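Local structure of protein SSD1 (Saccharomyces cerevisiae S288C, 7AM1) at residues 23-28 and 208-213; 40-45 and 67-72; 506-509 and 515-518; 519-524 and 545-550. The protein binds mRNA, including regulatory elements in the untranslated regions, and represses translation as a non-enzymatic member of the RNase II family. All blocks are in the same frame, centred on the assembly; numbering follows the deposited sequence.

Contact 1: 23-28 and 208-213; sequences GRLVAG and HVVAVL
Leu25 and Val210 reach toward each other tip to tip, and both methyls of the leucine close on a single methyl of the valine. Leu25 CD2 is 3.6 Å from Val210 CG2, and Leu25 CD1 lies 3.9 Å from the same Val210 CG2. That methyl sits between the backbone N and the carbonyl carbon of Val210 (chi1 -60° for CG1), the crowded position, which is what turns it to the leucine. This is the tight half of the contact: Leu25 is the buried one of the four touching residues, with Ile16 and Leu19 of helix 15-22 and Leu11 packed round it, though Val210 is itself partly exposed.

The other half is thinner, a single methyl-methyl touch of Ala27 CB on Leu213 CD1 at 3.7 Å, although Ile16 also touches Leu213. Strands 26-32 and 206-214 are not direct partners in this region: strand 68-73 runs between them and bonds to both, which explains the CA separation of 8.7 Å between Leu25 and Val210. The five strands close on themselves, 26-32 pairing with both 39-43 and 68-73, consistent with the OB fold of an N-terminal cold-shock domain. A classic beta bulge sets Val210 and Ala211 together opposite Ala70.

Val210 CG1, the other methyl, stands 3.6 Å above the plane of the His208 ring, offset toward its rim. His208 NE2 is hydrogen-bonded to Glu72 OE1. On the solvent side, exposed Gly23 ends helix 15-22 in a Schellman motif with positive phi (86°).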
loop_
_atom_site.group_PDB
_atom_site.type_symbol
_atom_site.label_atom_id
_atom_site.label_comp_id
_atom_site.label_asym_id
_atom_site.label_seq_id
_atom_site.Cartn_x
_atom_site.Cartn_y
_atom_site.Cartn_z
ATOM N N GLY A 23 28.598 17.935 -8.875
ATOM C CA GLY A 23 27.381 18.645 -8.545
ATOM C C GLY A 23 26.645 19.219 -9.733
ATOM O O GLY A 23 25.660 19.945 -9.541
ATOM N N ARG A 24 27.099 18.929 -10.955
ATOM C CA ARG A 24 26.413 19.422 -12.145
ATOM C C ARG A 24 25.094 18.688 -12.361
ATOM O O ARG A 24 24.112 19.287 -12.815
ATOM C CB ARG A 24 27.320 19.273 -13.366
ATOM N N LEU A 25 25.056 17.395 -12.047
ATOM C CA LEU A 25 23.848 16.590 -12.138
ATOM C C LEU A 25 23.568 15.941 -10.786
ATOM O O LEU A 25 24.471 15.750 -9.966
ATOM C CB LEU A 25 23.976 15.497 -13.209
ATOM C CG LEU A 25 24.190 15.928 -14.660
ATOM C CD1 LEU A 25 24.491 14.710 -15.523
ATOM C CD2 LEU A 25 22.966 16.665 -15.187
ATOM N N VAL A 26 22.302 15.595 -10.567
ATOM C CA VAL A 26 21.883 14.836 -9.395
ATOM C C VAL A 26 21.001 13.691 -9.867
ATOM O O VAL A 26 20.233 13.840 -10.825
ATOM C CB VAL A 26 21.138 15.711 -8.364
ATOM C CG1 VAL A 26 22.083 16.732 -7.748
ATOM C CG2 VAL A 26 19.954 16.404 -9.001
ATOM N N ALA A 27 21.116 12.549 -9.198
ATOM C CA ALA A 27 20.358 11.355 -9.538
ATOM C C ALA A 27 19.190 11.174 -8.575
ATOM O O ALA A 27 19.203 11.665 -7.443
ATOM C CB ALA A 27 21.258 10.118 -9.510
ATOM N N GLY A 28 18.178 10.453 -9.039
ATOM C CA GLY A 28 16.987 10.240 -8.239
ATOM C C GLY A 28 15.985 9.396 -8.994
ATOM O O GLY A 28 16.164 9.076 -10.175
ATOM N N HIS A 208 15.365 18.946 -15.440
ATOM C CA HIS A 208 14.967 18.138 -16.583
ATOM C C HIS A 208 15.859 16.909 -16.649
ATOM O O HIS A 208 17.002 16.921 -16.187
ATOM C CB HIS A 208 15.029 18.929 -17.906
ATOM C CG HIS A 208 16.412 19.313 -18.331
ATOM N ND1 HIS A 208 16.893 19.071 -19.600
ATOM C CD2 HIS A 208 17.411 19.937 -17.664
ATOM C CE1 HIS A 208 18.132 19.520 -19.693
ATOM N NE2 HIS A 208 18.471 20.049 -18.531
ATOM N N VAL A 209 15.315 15.843 -17.224
ATOM C CA VAL A 209 15.987 14.549 -17.265
ATOM C C VAL A 209 16.972 14.546 -18.428
ATOM O O VAL A 209 16.596 14.814 -19.574
ATOM C CB VAL A 209 14.961 13.412 -17.397
ATOM C CG1 VAL A 209 15.655 12.083 -17.650
ATOM C CG2 VAL A 209 14.085 13.340 -16.142
ATOM N N VAL A 210 18.242 14.263 -18.135
ATOM C CA VAL A 210 19.273 14.221 -19.169
ATOM C C VAL A 210 19.742 12.808 -19.473
ATOM O O VAL A 210 20.494 12.619 -20.442
ATOM C CB VAL A 210 20.483 15.109 -18.801
ATOM C CG1 VAL A 210 20.038 16.554 -18.626
ATOM C CG2 VAL A 210 21.181 14.595 -17.539
ATOM N N ALA A 211 19.333 11.817 -18.688
ATOM C CA ALA A 211 19.705 10.436 -18.956
ATOM C C ALA A 211 18.887 9.529 -18.051
ATOM O O ALA A 211 18.478 9.930 -16.958
ATOM C CB ALA A 211 21.206 10.205 -18.733
ATOM N N VAL A 212 18.647 8.311 -18.523
ATOM C CA VAL A 212 18.078 7.253 -17.698
ATOM C C VAL A 212 19.232 6.394 -17.207
ATOM O O VAL A 212 19.957 5.795 -18.011
ATOM C CB VAL A 212 17.053 6.410 -18.471
ATOM C CG1 VAL A 212 16.563 5.253 -17.595
ATOM C CG2 VAL A 212 15.883 7.275 -18.933
ATOM N N LEU A 213 19.414 6.339 -15.890
ATOM C CA LEU A 213 20.536 5.600 -15.329
ATOM C C LEU A 213 20.201 4.129 -15.115
ATOM O O LEU A 213 21.060 3.267 -15.330
ATOM C CB LEU A 213 20.981 6.242 -14.012
ATOM C CG LEU A 213 21.350 7.727 -14.105
ATOM C CD1 LEU A 213 21.691 8.295 -12.733
ATOM C CD2 LEU A 213 22.503 7.956 -15.081
#

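Contact 2: 40-45 and 67-72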
loop_
_atom_site.group_PDB
_atom_site.type_symbol
_atom_site.label_atom_id
_atom_site.label_comp_id
_atom_site.label_asym_id
_atom_site.label_seq_id
_atom_site.Cartn_x
_atom_site.Cartn_y
_atom_site.Cartn_z
ATOM N N ALA A 40 6.015 15.568 -13.011
ATOM C CA ALA A 40 6.678 14.473 -12.324
ATOM C C ALA A 40 7.631 15.063 -11.301
ATOM O O ALA A 40 8.007 16.237 -11.379
ATOM C CB ALA A 40 7.430 13.564 -13.301
ATOM N N TRP A 41 8.011 14.234 -10.336
ATOM C CA TRP A 41 8.991 14.595 -9.326
ATOM C C TRP A 41 10.117 13.576 -9.339
ATOM O O TRP A 41 9.916 12.405 -9.675
ATOM C CB TRP A 41 8.337 14.665 -7.938
ATOM C CG TRP A 41 7.256 15.698 -7.885
ATOM C CD1 TRP A 41 5.953 15.531 -8.247
ATOM C CD2 TRP A 41 7.378 17.057 -7.444
ATOM N NE1 TRP A 41 5.257 16.701 -8.071
ATOM C CE2 TRP A 41 6.108 17.652 -7.574
ATOM C CE3 TRP A 41 8.437 17.828 -6.952
ATOM C CZ2 TRP A 41 5.866 18.981 -7.232
ATOM C CZ3 TRP A 41 8.193 19.148 -6.613
ATOM C CH2 TRP A 41 6.918 19.709 -6.753
ATOM N N VAL A 42 11.311 14.031 -8.988
ATOM C CA VAL A 42 12.456 13.150 -8.816
ATOM C C VAL A 42 12.911 13.280 -7.372
ATOM O O VAL A 42 13.335 14.361 -6.943
ATOM C CB VAL A 42 13.587 13.481 -9.798
ATOM C CG1 VAL A 42 14.824 12.665 -9.475
ATOM C CG2 VAL A 42 13.127 13.216 -11.229
ATOM N N SER A 43 12.803 12.192 -6.622
ATOM C CA SER A 43 13.195 12.180 -5.222
ATOM C C SER A 43 14.672 11.837 -5.097
ATOM O O SER A 43 15.147 10.872 -5.702
ATOM C CB SER A 43 12.352 11.180 -4.431
ATOM O OG SER A 43 12.417 9.892 -5.014
ATOM N N THR A 44 15.390 12.645 -4.330
ATOM C CA THR A 44 16.796 12.407 -4.053
ATOM C C THR A 44 16.928 11.565 -2.789
ATOM O O THR A 44 16.133 11.687 -1.853
ATOM C CB THR A 44 17.539 13.730 -3.885
ATOM O OG1 THR A 44 16.953 14.477 -2.813
ATOM C CG2 THR A 44 17.448 14.552 -5.157
ATOM N N ASP A 45 17.937 10.695 -2.772
ATOM C CA ASP A 45 18.234 9.892 -1.584
ATOM C C ASP A 45 19.135 10.701 -0.651
ATOM O O ASP A 45 20.305 10.389 -0.424
ATOM C CB ASP A 45 18.875 8.568 -1.979
ATOM N N ASP A 67 12.001 4.894 -12.969
ATOM C CA ASP A 67 13.348 5.029 -13.498
ATOM C C ASP A 67 14.247 5.758 -12.509
ATOM O O ASP A 67 13.826 6.705 -11.839
ATOM C CB ASP A 67 13.337 5.806 -14.822
ATOM C CG ASP A 67 12.889 4.968 -16.006
ATOM O OD1 ASP A 67 12.629 3.759 -15.835
ATOM O OD2 ASP A 67 12.807 5.529 -17.121
ATOM N N LEU A 68 15.495 5.307 -12.426
ATOM C CA LEU A 68 16.571 6.126 -11.886
ATOM C C LEU A 68 17.065 7.047 -12.996
ATOM O O LEU A 68 17.491 6.569 -14.053
ATOM C CB LEU A 68 17.706 5.250 -11.365
ATOM C CG LEU A 68 18.899 5.993 -10.760
ATOM C CD1 LEU A 68 18.500 6.686 -9.467
ATOM C CD2 LEU A 68 20.058 5.037 -10.531
ATOM N N VAL A 69 16.984 8.358 -12.774
ATOM C CA VAL A 69 17.315 9.338 -13.799
ATOM C C VAL A 69 18.380 10.291 -13.280
ATOM O O VAL A 69 18.512 10.516 -12.072
ATOM C CB VAL A 69 16.068 10.129 -14.258
ATOM C CG1 VAL A 69 15.099 9.217 -14.984
ATOM C CG2 VAL A 69 15.385 10.793 -13.062
ATOM N N ALA A 70 19.157 10.832 -14.212
ATOM C CA ALA A 70 20.035 11.966 -13.961
ATOM C C ALA A 70 19.317 13.236 -14.400
ATOM O O ALA A 70 18.847 13.321 -15.539
ATOM C CB ALA A 70 21.354 11.809 -14.717
ATOM N N VAL A 71 19.203 14.204 -13.493
ATOM C CA VAL A 71 18.492 15.446 -13.777
ATOM C C VAL A 71 19.463 16.611 -13.636
ATOM O O VAL A 71 20.321 16.617 -12.745
ATOM C CB VAL A 71 17.250 15.644 -12.877
ATOM C CG1 VAL A 71 16.746 14.305 -12.356
ATOM C CG2 VAL A 71 17.530 16.613 -11.741
ATOM N N GLU A 72 19.338 17.580 -14.537
ATOM C CA GLU A 72 20.048 18.848 -14.451
ATOM C C GLU A 72 19.096 19.913 -13.923
ATOM O O GLU A 72 17.987 20.074 -14.444
ATOM C CB GLU A 72 20.602 19.254 -15.817
ATOM C CG GLU A 72 21.288 20.601 -15.830
ATOM C CD GLU A 72 21.784 20.981 -17.207
ATOM O OE1 GLU A 72 20.946 21.147 -18.118
ATOM O OE2 GLU A 72 23.014 21.106 -17.377
#
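Asp67 OD2 is gripped twice, by a salt bridge to Arg215 NH2 and a hydrogen bond from Leu64 N, just before strand 68-73. Beyond it the contact with strand 39-43 is wholly apolar, three buried valines meeting by their methyls. Val42 CG2 lies 3.8 Å from Val69 CG2, the two side chains crossing at a slant. Val42 CG1 is likewise 3.8 Å from Val71 CG1, but here the side chains lie alongside one another, pointing opposite ways. With Val42 CG1 anti to the backbone N (chi1 173°), its methyls fork over both partners.

Strand 26-32 lies between the two strands in the closed five-stranded sheet, probably an OB-fold barrel, so Val42 and Val69, their CA atoms 7.9 Å apart, meet across its interior and not as paired neighbours. Replacing Val42 by an alanine would probably leave Val69 CG2 and Val71 CG1 without their facing methyls and open a gap between the strands. Leu30 and Ile54 touch Val42, Ile52 and Val26 touch Val71, and Val209 touches Val69.

Contact 3: 506-509 and 515-518; sequences FYAR and EATL
Tyr507, on helix 495-510, meets three consecutive residues of the loop that follows the helix. Leu518 CD2 lies 3.7 Å from Tyr507 CB and close to the root of the ring, the two side chains passing side by side with reversed directions. Further out, Ala516 CB stands 3.9 Å from Tyr507 CE2. The carbonyl Thr517 O comes within 3.2 Å of that same Tyr507 CE2, an oblique approach to the ring. Having CG anti to the backbone N (chi1 174°) lays the ring along these partners. At the next helix residue, Ala508 CB and Ala516 CB are 4.2 Å apart.

Tyr507 OH donates to a water 2.9 Å away; that water's link to Thr517 O is implausibly short and therefore doubtful. In the second shell, Arg504 NH1 bonds to Ala516 O and ties the loop back to helix 495-510, while Thr517 OG1 to Leu519 O is a bond inside the loop. Val547 and Val548 of helix 544-568 pack on Leu518. Cutting Tyr507 back to an alanine would probably strip Ala516 CB and Leu518 CD2 of the ring they pack on and leave the water without its phenolic donor.

The chemistry is thus that of an apolar seam between helix and loop in the RNB domain, with polar groups at its margin: the tyrosine hydroxyl with its water, and a loop carbonyl held by Arg504.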
loop_
_atom_site.group_PDB
_atom_site.type_symbol
_atom_site.label_atom_id
_atom_site.label_comp_id
_atom_site.label_asym_id
_atom_site.label_seq_id
_atom_site.Cartn_x
_atom_site.Cartn_y
_atom_site.Cartn_z
ATOM N N PHE A 506 8.801 -4.119 24.493
ATOM C CA PHE A 506 9.555 -3.810 23.281
ATOM C C PHE A 506 8.972 -2.581 22.596
ATOM O O PHE A 506 9.696 -1.667 22.187
ATOM C CB PHE A 506 9.526 -4.979 22.291
ATOM C CG PHE A 506 10.305 -6.188 22.721
ATOM C CD1 PHE A 506 11.110 -6.170 23.842
ATOM C CD2 PHE A 506 10.256 -7.343 21.957
ATOM C CE1 PHE A 506 11.827 -7.295 24.210
ATOM C CE2 PHE A 506 10.965 -8.464 22.317
ATOM C CZ PHE A 506 11.760 -8.441 23.444
ATOM N N TYR A 507 7.646 -2.563 22.457
ATOM C CA TYR A 507 6.955 -1.476 21.776
ATOM C C TYR A 507 7.173 -0.156 22.498
ATOM O O TYR A 507 7.508 0.859 21.877
ATOM C CB TYR A 507 5.467 -1.816 21.695
ATOM C CG TYR A 507 4.580 -0.733 21.138
ATOM C CD1 TYR A 507 4.714 -0.310 19.825
ATOM C CD2 TYR A 507 3.579 -0.162 21.914
ATOM C CE1 TYR A 507 3.893 0.669 19.305
ATOM C CE2 TYR A 507 2.747 0.817 21.399
ATOM C CZ TYR A 507 2.906 1.226 20.097
ATOM O OH TYR A 507 2.076 2.199 19.592
ATOM N N ALA A 508 7.000 -0.161 23.822
ATOM C CA ALA A 508 7.140 1.063 24.599
ATOM C C ALA A 508 8.531 1.658 24.454
ATOM O O ALA A 508 8.691 2.884 24.406
ATOM C CB ALA A 508 6.835 0.781 26.070
ATOM N N ARG A 509 9.555 0.809 24.394
ATOM C CA ARG A 509 10.906 1.320 24.200
ATOM C C ARG A 509 11.087 1.811 22.765
ATOM O O ARG A 509 11.739 2.835 22.532
ATOM C CB ARG A 509 11.925 0.246 24.580
ATOM C CG ARG A 509 13.328 0.789 24.841
ATOM C CD ARG A 509 14.300 -0.316 25.256
ATOM N NE ARG A 509 14.217 -1.457 24.345
ATOM C CZ ARG A 509 13.838 -2.689 24.686
ATOM N NH1 ARG A 509 13.529 -2.997 25.942
ATOM N NH2 ARG A 509 13.794 -3.630 23.754
ATOM N N GLU A 515 4.610 4.040 29.172
ATOM C CA GLU A 515 3.255 3.615 29.499
ATOM C C GLU A 515 2.471 3.132 28.284
ATOM O O GLU A 515 1.263 2.903 28.395
ATOM C CB GLU A 515 2.503 4.761 30.180
ATOM C CG GLU A 515 3.194 5.304 31.423
ATOM C CD GLU A 515 3.417 4.239 32.477
ATOM O OE1 GLU A 515 4.586 3.995 32.850
ATOM O OE2 GLU A 515 2.419 3.638 32.927
ATOM N N ALA A 516 3.126 2.955 27.139
ATOM C CA ALA A 516 2.410 2.671 25.904
ATOM C C ALA A 516 1.685 1.333 25.977
ATOM O O ALA A 516 2.198 0.354 26.526
ATOM C CB ALA A 516 3.382 2.669 24.721
ATOM N N THR A 517 0.483 1.302 25.414
ATOM C CA THR A 517 -0.278 0.079 25.210
ATOM C C THR A 517 -0.236 -0.284 23.731
ATOM O O THR A 517 -0.126 0.590 22.867
ATOM C CB THR A 517 -1.726 0.242 25.672
ATOM O OG1 THR A 517 -2.350 1.300 24.934
ATOM C CG2 THR A 517 -1.775 0.565 27.152
ATOM N N LEU A 518 -0.311 -1.586 23.442
ATOM C CA LEU A 518 -0.139 -2.043 22.065
ATOM C C LEU A 518 -1.240 -1.516 21.152
ATOM O O LEU A 518 -1.011 -1.334 19.953
ATOM C CB LEU A 518 -0.080 -3.568 22.022
ATOM C CG LEU A 518 1.178 -4.178 22.644
ATOM C CD1 LEU A 518 1.014 -5.676 22.855
ATOM C CD2 LEU A 518 2.397 -3.898 21.772
HETATM O O HOH W 1 -0.337 2.341 21.167
#

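Contact 4: 519-524 and 545-550; sequences LPTLSL and GFVVIN
The chain at Thr521 runs extended past the regular helix 544-568, the CA atoms of Thr521 and Val547 standing 7.7 Å apart. The i to i+4 bond from Asn550 N to Phe546 O, 2.7 Å, marks the second side as regular helix. On the first side, the peptide bond before Pro520 is cis and bends the chain between Leu519 and Thr521, yet both of these residues come to the same valine.

All the touches end on Val547 CG2. Thr521 OG1 approaches it at 3.8 Å, too far and with too apolar a partner to be anything but packing. The threonine's own CB and methyl are each about as near, so its whole branched end lies beside the valine, the two side chains heading contrary ways. OG1 is placed there by lying anti to the backbone N (chi1 -166°). A looser touch comes from Leu519 CD2, 4.2 Å from Val547 CG2, on an exposed residue at the solvent edge.

Both segments belong to the RNB domain, where the irregular chain leads into helix 523-529 with Leu522 at the N-cap. Having no polar side chain, this leucine cannot cap the helix by a side-chain bond; Leu524 N in the first turn instead bonds to Glu624 OE2, a charge that the helix end would probably favour. Ser523 OG is held by Ile539 O and Arg542 NE. The helices are also tied by Asn550 ND2 to Glu526 OE1, while Asn550 CB lies 3.8 Å above the Phe546 ring plane, toward its rim.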
loop_
_atom_site.group_PDB
_atom_site.type_symbol
_atom_site.label_atom_id
_atom_site.label_comp_id
_atom_site.label_asym_id
_atom_site.label_seq_id
_atom_site.Cartn_x
_atom_site.Cartn_y
_atom_site.Cartn_z
ATOM N N LEU A 519 -2.433 -1.262 21.691
ATOM C CA LEU A 519 -3.468 -0.585 20.922
ATOM C C LEU A 519 -3.738 0.787 21.537
ATOM O O LEU A 519 -3.634 0.951 22.755
ATOM C CB LEU A 519 -4.770 -1.392 20.890
ATOM C CG LEU A 519 -4.707 -2.776 20.241
ATOM C CD1 LEU A 519 -6.051 -3.482 20.325
ATOM C CD2 LEU A 519 -4.264 -2.674 18.801
ATOM N N PRO A 520 -4.090 1.802 20.729
ATOM C CA PRO A 520 -4.293 1.742 19.276
ATOM C C PRO A 520 -2.989 1.604 18.491
ATOM O O PRO A 520 -1.922 1.963 18.987
ATOM C CB PRO A 520 -4.980 3.078 18.971
ATOM C CG PRO A 520 -4.456 4.002 20.014
ATOM C CD PRO A 520 -4.283 3.167 21.254
ATOM N N THR A 521 -3.087 1.098 17.266
ATOM C CA THR A 521 -1.932 0.835 16.421
ATOM C C THR A 521 -2.064 1.620 15.119
ATOM O O THR A 521 -3.108 2.205 14.817
ATOM C CB THR A 521 -1.798 -0.675 16.157
ATOM O OG1 THR A 521 -0.503 -0.967 15.616
ATOM C CG2 THR A 521 -2.885 -1.162 15.196
ATOM N N LEU A 522 -0.980 1.653 14.353
ATOM C CA LEU A 522 -0.908 2.451 13.130
ATOM C C LEU A 522 -0.818 1.487 11.950
ATOM O O LEU A 522 0.270 1.125 11.498
ATOM C CB LEU A 522 0.267 3.411 13.186
ATOM C CG LEU A 522 0.209 4.413 14.344
ATOM C CD1 LEU A 522 1.487 5.243 14.391
ATOM C CD2 LEU A 522 -1.030 5.316 14.239
ATOM N N SER A 523 -1.986 1.082 11.447
ATOM C CA SER A 523 -2.034 0.073 10.398
ATOM C C SER A 523 -1.432 0.581 9.097
ATOM O O SER A 523 -0.790 -0.182 8.368
ATOM C CB SER A 523 -3.475 -0.368 10.165
ATOM O OG SER A 523 -3.525 -1.344 9.146
ATOM N N LEU A 524 -1.628 1.861 8.785
ATOM C CA LEU A 524 -1.117 2.385 7.523
ATOM C C LEU A 524 0.404 2.507 7.564
ATOM O O LEU A 524 1.085 2.189 6.581
ATOM C CB LEU A 524 -1.782 3.728 7.204
ATOM C CG LEU A 524 -3.312 3.690 7.053
ATOM C CD1 LEU A 524 -3.884 5.065 6.725
ATOM C CD2 LEU A 524 -3.774 2.676 6.014
ATOM N N GLY A 545 -3.462 -9.631 18.570
ATOM C CA GLY A 545 -2.555 -10.747 18.356
ATOM C C GLY A 545 -1.505 -10.440 17.306
ATOM O O GLY A 545 -0.315 -10.699 17.502
ATOM N N PHE A 546 -1.934 -9.882 16.171
ATOM C CA PHE A 546 -0.970 -9.498 15.148
ATOM C C PHE A 546 0.034 -8.489 15.695
ATOM O O PHE A 546 1.238 -8.603 15.444
ATOM C CB PHE A 546 -1.672 -8.916 13.923
ATOM C CG PHE A 546 -0.715 -8.310 12.926
ATOM C CD1 PHE A 546 -0.102 -9.098 11.963
ATOM C CD2 PHE A 546 -0.386 -6.964 12.985
ATOM C CE1 PHE A 546 0.803 -8.546 11.054
ATOM C CE2 PHE A 546 0.520 -6.412 12.085
ATOM C CZ PHE A 546 1.113 -7.204 11.120
ATOM N N VAL A 547 -0.444 -7.494 16.447
ATOM C CA VAL A 547 0.437 -6.433 16.927
ATOM C C VAL A 547 1.465 -6.997 17.899
ATOM O O VAL A 547 2.641 -6.610 17.872
ATOM C CB VAL A 547 -0.395 -5.309 17.573
ATOM C CG1 VAL A 547 0.502 -4.304 18.280
ATOM C CG2 VAL A 547 -1.245 -4.607 16.528
ATOM N N VAL A 548 1.042 -7.918 18.770
ATOM C CA VAL A 548 1.964 -8.557 19.708
ATOM C C VAL A 548 3.095 -9.245 18.953
ATOM O O VAL A 548 4.280 -9.000 19.208
ATOM C CB VAL A 548 1.210 -9.552 20.611
ATOM C CG1 VAL A 548 2.190 -10.467 21.337
ATOM C CG2 VAL A 548 0.354 -8.817 21.616
ATOM N N ILE A 549 2.741 -10.125 18.013
ATOM C CA ILE A 549 3.757 -10.841 17.255
ATOM C C ILE A 549 4.543 -9.878 16.375
ATOM O O ILE A 549 5.748 -10.065 16.170
ATOM C CB ILE A 549 3.109 -11.964 16.421
ATOM C CG1 ILE A 549 2.371 -12.962 17.327
ATOM C CG2 ILE A 549 4.147 -12.649 15.538
ATOM C CD1 ILE A 549 3.229 -13.636 18.402
ATOM N N ASN A 550 3.888 -8.836 15.845
ATOM C CA ASN A 550 4.570 -7.899 14.953
ATOM C C ASN A 550 5.627 -7.090 15.701
ATOM O O ASN A 550 6.708 -6.822 15.162
ATOM C CB ASN A 550 3.556 -6.961 14.281
ATOM C CG ASN A 550 4.133 -6.234 13.053
ATOM O OD1 ASN A 550 4.906 -6.804 12.276
ATOM N ND2 ASN A 550 3.750 -4.970 12.878
#

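How the contacts relate
The four contacts fall into two pairs. Contacts 1 and 2, centres about 7 Å apart, are organised round strand 68-73, which is a partner in contact 2 and runs between the segments of contact 1. Contact 2 lies in the interior of the N-terminal sheet with buried valines, whereas contact 1 lies on its outer side, partly exposed and lined by helix 15-22. Leu213 N probably bonds to Leu68 O between them, at 2.7 Å. Contacts 3 and 4, about 11 Å apart by centres, belong to the RNB domain and meet at helix 544-568. Contact 3 is buried and carries a phenol and a water; contact 4 is smaller, more open and purely packing. The pairs do not touch.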